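Local atomic coordinates of intestinal fatty acid binding protein (Rattus norvegicus, PDB entry 1ICM), a protein that binds long-chain fatty acids such as myristate and oleate inside a beta barrel, probably to carry them within intestinal cells. Residues F47-S52 and V60-G65; G110-Q115 and K125-K130. One frame throughout, in Å; residues are numbered along the deposited sequence.

Interaction 1. Residues F47-S52 and V60-G65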
loop_
_atom_site.group_PDB
_atom_site.type_symbol
_atom_site.label_atom_id
_atom_site.label_comp_id
_atom_site.label_asym_id
_atom_site.label_seq_id
_atom_site.Cartn_x
_atom_site.Cartn_y
_atom_site.Cartn_z
ATOM N N PHE A 47 -1.493 12.829 -6.645
ATOM C CA PHE A 47 -0.673 12.522 -5.509
ATOM C C PHE A 47 0.666 11.921 -5.945
ATOM O O PHE A 47 0.720 11.208 -6.965
ATOM C CB PHE A 47 -1.321 11.451 -4.632
ATOM C CG PHE A 47 -2.440 11.940 -3.740
ATOM C CD1 PHE A 47 -3.655 12.336 -4.303
ATOM C CD2 PHE A 47 -2.293 12.026 -2.354
ATOM C CE1 PHE A 47 -4.680 12.787 -3.471
ATOM C CE2 PHE A 47 -3.308 12.494 -1.516
ATOM C CZ PHE A 47 -4.510 12.899 -2.090
ATOM N N THR A 48 1.709 12.197 -5.146
ATOM C CA THR A 48 3.024 11.655 -5.375
ATOM C C THR A 48 3.409 10.964 -4.096
ATOM O O THR A 48 3.439 11.583 -3.033
ATOM C CB THR A 48 4.119 12.653 -5.740
ATOM O OG1 THR A 48 3.767 13.240 -6.965
ATOM C CG2 THR A 48 5.470 11.934 -5.895
ATOM N N VAL A 49 3.691 9.664 -4.227
ATOM C CA VAL A 49 4.090 8.840 -3.095
ATOM C C VAL A 49 5.489 8.313 -3.374
ATOM O O VAL A 49 5.756 7.606 -4.344
ATOM C CB VAL A 49 3.203 7.642 -2.787
ATOM C CG1 VAL A 49 3.650 6.934 -1.510
ATOM C CG2 VAL A 49 1.723 8.017 -2.665
ATOM N N LYS A 50 6.401 8.703 -2.515
ATOM C CA LYS A 50 7.764 8.248 -2.671
ATOM C C LYS A 50 7.855 7.100 -1.707
ATOM O O LYS A 50 7.701 7.263 -0.493
ATOM C CB LYS A 50 8.740 9.322 -2.248
ATOM C CG LYS A 50 8.996 10.220 -3.439
ATOM C CD LYS A 50 9.566 11.546 -3.024
ATOM C CE LYS A 50 9.832 12.352 -4.274
ATOM N NZ LYS A 50 10.624 11.555 -5.223
ATOM N N GLU A 51 8.083 5.931 -2.292
ATOM C CA GLU A 51 8.160 4.739 -1.505
ATOM C C GLU A 51 9.623 4.376 -1.352
ATOM O O GLU A 51 10.350 4.315 -2.366
ATOM C CB GLU A 51 7.358 3.671 -2.296
ATOM C CG GLU A 51 7.425 2.255 -1.690
ATOM C CD GLU A 51 6.696 1.264 -2.559
ATOM O OE1 GLU A 51 5.646 1.520 -3.137
ATOM O OE2 GLU A 51 7.310 0.107 -2.638
ATOM N N SER A 52 10.027 4.142 -0.107
ATOM C CA SER A 52 11.424 3.789 0.133
ATOM C C SER A 52 11.460 2.623 1.098
ATOM O O SER A 52 10.833 2.644 2.172
ATOM C CB SER A 52 12.138 5.020 0.689
ATOM O OG SER A 52 13.462 4.734 1.052
ATOM N N VAL A 60 5.617 6.847 -7.003
ATOM C CA VAL A 60 4.320 6.373 -7.481
ATOM C C VAL A 60 3.504 7.652 -7.663
ATOM O O VAL A 60 3.306 8.412 -6.712
ATOM C CB VAL A 60 3.618 5.468 -6.495
ATOM C CG1 VAL A 60 2.423 4.811 -7.175
ATOM C CG2 VAL A 60 4.540 4.382 -5.947
ATOM N N VAL A 61 3.040 7.920 -8.866
ATOM C CA VAL A 61 2.215 9.081 -9.122
ATOM C C VAL A 61 0.818 8.670 -9.596
ATOM O O VAL A 61 0.673 7.845 -10.507
ATOM C CB VAL A 61 2.884 9.890 -10.231
ATOM C CG1 VAL A 61 2.027 11.090 -10.643
ATOM C CG2 VAL A 61 4.276 10.303 -9.750
ATOM N N PHE A 62 -0.224 9.213 -9.019
ATOM C CA PHE A 62 -1.565 8.922 -9.463
ATOM C C PHE A 62 -2.539 10.106 -9.376
ATOM O O PHE A 62 -2.373 11.005 -8.563
ATOM C CB PHE A 62 -2.158 7.724 -8.717
ATOM C CG PHE A 62 -2.246 7.831 -7.242
ATOM C CD1 PHE A 62 -3.389 8.394 -6.674
ATOM C CD2 PHE A 62 -1.241 7.359 -6.405
ATOM C CE1 PHE A 62 -3.517 8.452 -5.291
ATOM C CE2 PHE A 62 -1.353 7.405 -5.022
ATOM C CZ PHE A 62 -2.501 7.965 -4.466
ATOM N N GLU A 63 -3.560 10.120 -10.240
ATOM C CA GLU A 63 -4.588 11.133 -10.232
ATOM C C GLU A 63 -5.832 10.435 -9.677
ATOM O O GLU A 63 -6.147 9.310 -10.107
ATOM C CB GLU A 63 -4.857 11.643 -11.661
ATOM C CG GLU A 63 -5.952 12.714 -11.590
ATOM C CD GLU A 63 -6.223 13.411 -12.901
ATOM O OE1 GLU A 63 -5.319 13.251 -13.839
ATOM O OE2 GLU A 63 -7.229 14.083 -13.048
ATOM N N LEU A 64 -6.545 11.019 -8.715
ATOM C CA LEU A 64 -7.724 10.352 -8.169
ATOM C C LEU A 64 -8.721 9.928 -9.255
ATOM O O LEU A 64 -8.969 10.697 -10.194
ATOM C CB LEU A 64 -8.434 11.298 -7.169
ATOM C CG LEU A 64 -7.658 11.567 -5.878
ATOM C CD1 LEU A 64 -8.536 12.452 -4.993
ATOM C CD2 LEU A 64 -7.417 10.255 -5.138
ATOM N N GLY A 65 -9.289 8.717 -9.175
ATOM C CA GLY A 65 -10.260 8.319 -10.202
ATOM C C GLY A 65 -9.728 7.917 -11.580
ATOM O O GLY A 65 -10.492 7.564 -12.476
#
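Val-60 and Val-49 form an antiparallel hydrogen-bonded pair. Val-60 N donates to Val-49 O at 2.8 Å, and Val-49 N returns the bond to Val-60 O almost straight, with 173° at the hydrogen. The Val-60 side chain faces the barrel interior, and its CG2 comes within 4.2 Å of Glu-51 OE1, an oxygen that is hydrogen-bonded to Tyr-70 OH. Val-61 and Thr-48 form a non-hydrogen-bonded pair. The Val-61 side chain lies beside that of Thr-48 on the other face, with Val-61 CG2 4.1 Å from Thr-48 OG1. The segments belong to the hairpin of strands 46-52 and 57-63, part of the antiparallel beta barrel of the fatty-acid binding proteins. Phe-62 turns inward again and touches the bound myristate, as do Val-49 and Val-60. Phe-62 CG sits between its own backbone N and carbonyl carbon (chi1 59°). From there the ring takes Phe-47 CB over one face, 3.9 Å from its centroid, as a CH-pi contact. The two phenylalanine planes are near parallel, at 8°, but slid apart with little overlap. Val-49 CG2 approaches Phe-62 CE2 at 3.9 Å. Beyond the strand, the branch carbon CG of Leu-64 packs 4.0 Å from Phe-47 CE1.

Interaction 2. Residues G110-Q115 and K125-K130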
loop_
_atom_site.group_PDB
_atom_site.type_symbol
_atom_site.label_atom_id
_atom_site.label_comp_id
_atom_site.label_asym_id
_atom_site.label_seq_id
_atom_site.Cartn_x
_atom_site.Cartn_y
_atom_site.Cartn_z
ATOM N N GLY A 110 -5.952 9.547 14.538
ATOM C CA GLY A 110 -5.127 10.298 15.458
ATOM C C GLY A 110 -3.940 10.798 14.649
ATOM O O GLY A 110 -4.102 11.543 13.681
ATOM N N ASN A 111 -2.731 10.400 15.042
ATOM C CA ASN A 111 -1.544 10.786 14.312
ATOM C C ASN A 111 -0.963 9.578 13.592
ATOM O O ASN A 111 0.228 9.604 13.261
ATOM C CB ASN A 111 -0.408 11.387 15.162
ATOM C CG ASN A 111 -0.009 10.546 16.376
ATOM O OD1 ASN A 111 0.802 11.015 17.197
ATOM N ND2 ASN A 111 -0.565 9.342 16.532
ATOM N N GLU A 112 -1.746 8.518 13.411
ATOM C CA GLU A 112 -1.206 7.352 12.706
ATOM C C GLU A 112 -1.864 7.220 11.336
ATOM O O GLU A 112 -3.026 7.620 11.182
ATOM C CB GLU A 112 -1.472 6.041 13.496
ATOM C CG GLU A 112 -0.537 5.921 14.721
ATOM C CD GLU A 112 -0.727 4.699 15.585
ATOM O OE1 GLU A 112 -1.962 4.284 15.682
ATOM O OE2 GLU A 112 0.200 4.150 16.159
ATOM N N LEU A 113 -1.175 6.621 10.353
ATOM C CA LEU A 113 -1.735 6.315 9.029
ATOM C C LEU A 113 -2.015 4.790 9.024
ATOM O O LEU A 113 -1.115 3.977 9.323
ATOM C CB LEU A 113 -0.800 6.740 7.892
ATOM C CG LEU A 113 -1.113 6.079 6.582
ATOM C CD1 LEU A 113 -2.333 6.809 6.073
ATOM C CD2 LEU A 113 -0.009 6.421 5.604
ATOM N N ILE A 114 -3.263 4.354 8.776
ATOM C CA ILE A 114 -3.539 2.932 8.792
ATOM C C ILE A 114 -3.800 2.485 7.382
ATOM O O ILE A 114 -4.629 3.121 6.733
ATOM C CB ILE A 114 -4.761 2.590 9.615
ATOM C CG1 ILE A 114 -4.553 3.137 11.037
ATOM C CG2 ILE A 114 -5.004 1.064 9.510
ATOM C CD1 ILE A 114 -5.756 2.904 11.939
ATOM N N GLN A 115 -3.048 1.472 6.921
ATOM C CA GLN A 115 -3.240 0.972 5.567
ATOM C C GLN A 115 -3.795 -0.431 5.698
ATOM O O GLN A 115 -3.118 -1.303 6.254
ATOM C CB GLN A 115 -1.960 0.856 4.706
ATOM C CG GLN A 115 -1.422 2.188 4.188
ATOM C CD GLN A 115 -0.406 2.095 3.050
ATOM O OE1 GLN A 115 -0.355 3.243 2.403
ATOM N NE2 GLN A 115 0.312 1.099 2.754
ATOM N N LYS A 125 -3.028 -5.403 7.961
ATOM C CA LYS A 125 -2.856 -3.965 8.129
ATOM C C LYS A 125 -1.366 -3.669 8.374
ATOM O O LYS A 125 -0.599 -4.484 8.965
ATOM C CB LYS A 125 -3.499 -3.445 9.397
ATOM C CG LYS A 125 -4.930 -3.876 9.593
ATOM C CD LYS A 125 -5.647 -2.754 10.316
ATOM C CE LYS A 125 -6.717 -3.254 11.268
ATOM N NZ LYS A 125 -7.728 -4.118 10.646
ATOM N N ARG A 126 -0.996 -2.468 7.933
ATOM C CA ARG A 126 0.322 -1.879 8.162
ATOM C C ARG A 126 0.037 -0.517 8.793
ATOM O O ARG A 126 -0.671 0.273 8.182
ATOM C CB ARG A 126 1.168 -1.726 6.912
ATOM C CG ARG A 126 1.390 -3.118 6.308
ATOM C CD ARG A 126 2.702 -3.233 5.532
ATOM N NE ARG A 126 3.825 -3.427 6.450
ATOM C CZ ARG A 126 5.052 -3.356 5.965
ATOM N NH1 ARG A 126 5.186 -3.123 4.643
ATOM N NH2 ARG A 126 6.084 -3.555 6.772
ATOM N N ILE A 127 0.540 -0.266 9.994
ATOM C CA ILE A 127 0.303 1.037 10.640
ATOM C C ILE A 127 1.580 1.891 10.691
ATOM O O ILE A 127 2.631 1.412 11.135
ATOM C CB ILE A 127 -0.292 0.714 12.006
ATOM C CG1 ILE A 127 -1.613 -0.050 11.801
ATOM C CG2 ILE A 127 -0.447 1.998 12.836
ATOM C CD1 ILE A 127 -2.119 -0.794 13.032
ATOM N N PHE A 128 1.539 3.160 10.262
ATOM C CA PHE A 128 2.703 4.033 10.222
ATOM C C PHE A 128 2.624 5.180 11.213
ATOM O O PHE A 128 1.501 5.601 11.525
ATOM C CB PHE A 128 2.716 4.733 8.849
ATOM C CG PHE A 128 2.758 3.756 7.683
ATOM C CD1 PHE A 128 1.665 2.947 7.338
ATOM C CD2 PHE A 128 3.917 3.624 6.913
ATOM C CE1 PHE A 128 1.728 2.042 6.266
ATOM C CE2 PHE A 128 4.010 2.722 5.846
ATOM C CZ PHE A 128 2.904 1.926 5.521
ATOM N N LYS A 129 3.781 5.670 11.688
ATOM C CA LYS A 129 3.804 6.800 12.599
ATOM C C LYS A 129 4.337 7.968 11.822
ATOM O O LYS A 129 5.146 7.790 10.932
ATOM C CB LYS A 129 4.672 6.581 13.817
ATOM C CG LYS A 129 3.891 5.934 14.949
ATOM C CD LYS A 129 4.827 5.633 16.105
ATOM C CE LYS A 129 4.263 4.567 17.034
ATOM N NZ LYS A 129 2.907 4.905 17.510
ATOM N N LYS A 130 3.856 9.168 12.122
ATOM C CA LYS A 130 4.371 10.315 11.391
ATOM C C LYS A 130 5.743 10.665 11.962
ATOM O O LYS A 130 5.978 10.588 13.167
ATOM C CB LYS A 130 3.428 11.500 11.572
ATOM C CG LYS A 130 3.254 12.334 10.310
ATOM C CD LYS A 130 2.259 13.444 10.622
ATOM C CE LYS A 130 1.588 14.072 9.427
ATOM N NZ LYS A 130 0.354 14.732 9.884
HETATM O O HOH W 1 2.781 9.437 14.751
#
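Glu-112 OE2 is gripped by two cations. Lys-129 NZ forms a salt bridge to it at 3.1 Å, on the anti side and 22° out of the carboxylate plane, and Arg-10 forms a second one. The Glu-112 and Lys-129 side chains lie side by side. The carboxylate also rests against a methyl, with CD 3.9 Å from Ile-127 CG2. An alanine in place of Glu-112 would probably leave Lys-129 and Arg-10 without their shared anion and uncover that methyl. On the other face, Leu-113 CB meets Phe-128 CB at 4.2 Å. Phe-128 N donates to Leu-113 O at 2.9 Å, and the same oxygen lies at the edge of the Phe-128 ring, 3.6 Å from CD1. With CG anti to the carbonyl carbon (chi1 -75°), the Gln-115 chain runs across Phe-128, its CG 3.8 Å from Phe-128 CE1 and its amide plane at 67° to the ring. Gln-115 OE1 is hydrogen-bonded to Arg-106 NE. Where the strand pairing runs out, one water joins Asn-111 O to Lys-130 N. The contact belongs to the antiparallel hairpin of strands 112-119 and 122-130 in the barrel wall, with strand 101-109 beside the first strand and strand 4-12 beside the second.

Overall arrangement
From the N terminus, strand 4-12 and the two helices come first. Strand 37-43 follows and leads into interaction 1. There 47-52 and 60-65 close a short hairpin, with seven residues between them. Strands 68-71, 77-85, 88-95 and 101-109 come next. Interaction 2 then closes the last hairpin, 110-115 with 125-130. The two contacts are in series and neither nest nor cross. The centres of interaction 1 and interaction 2 are about 17 Å apart, and the nearest atoms of interaction 1 and interaction 2 are about 7 Å apart, without touching. Both belong to one antiparallel sheet. Strands 37-43 and 4-12 lie between the two hairpins, and strand 4-12 joins the C-terminal hairpin to the first part of the chain.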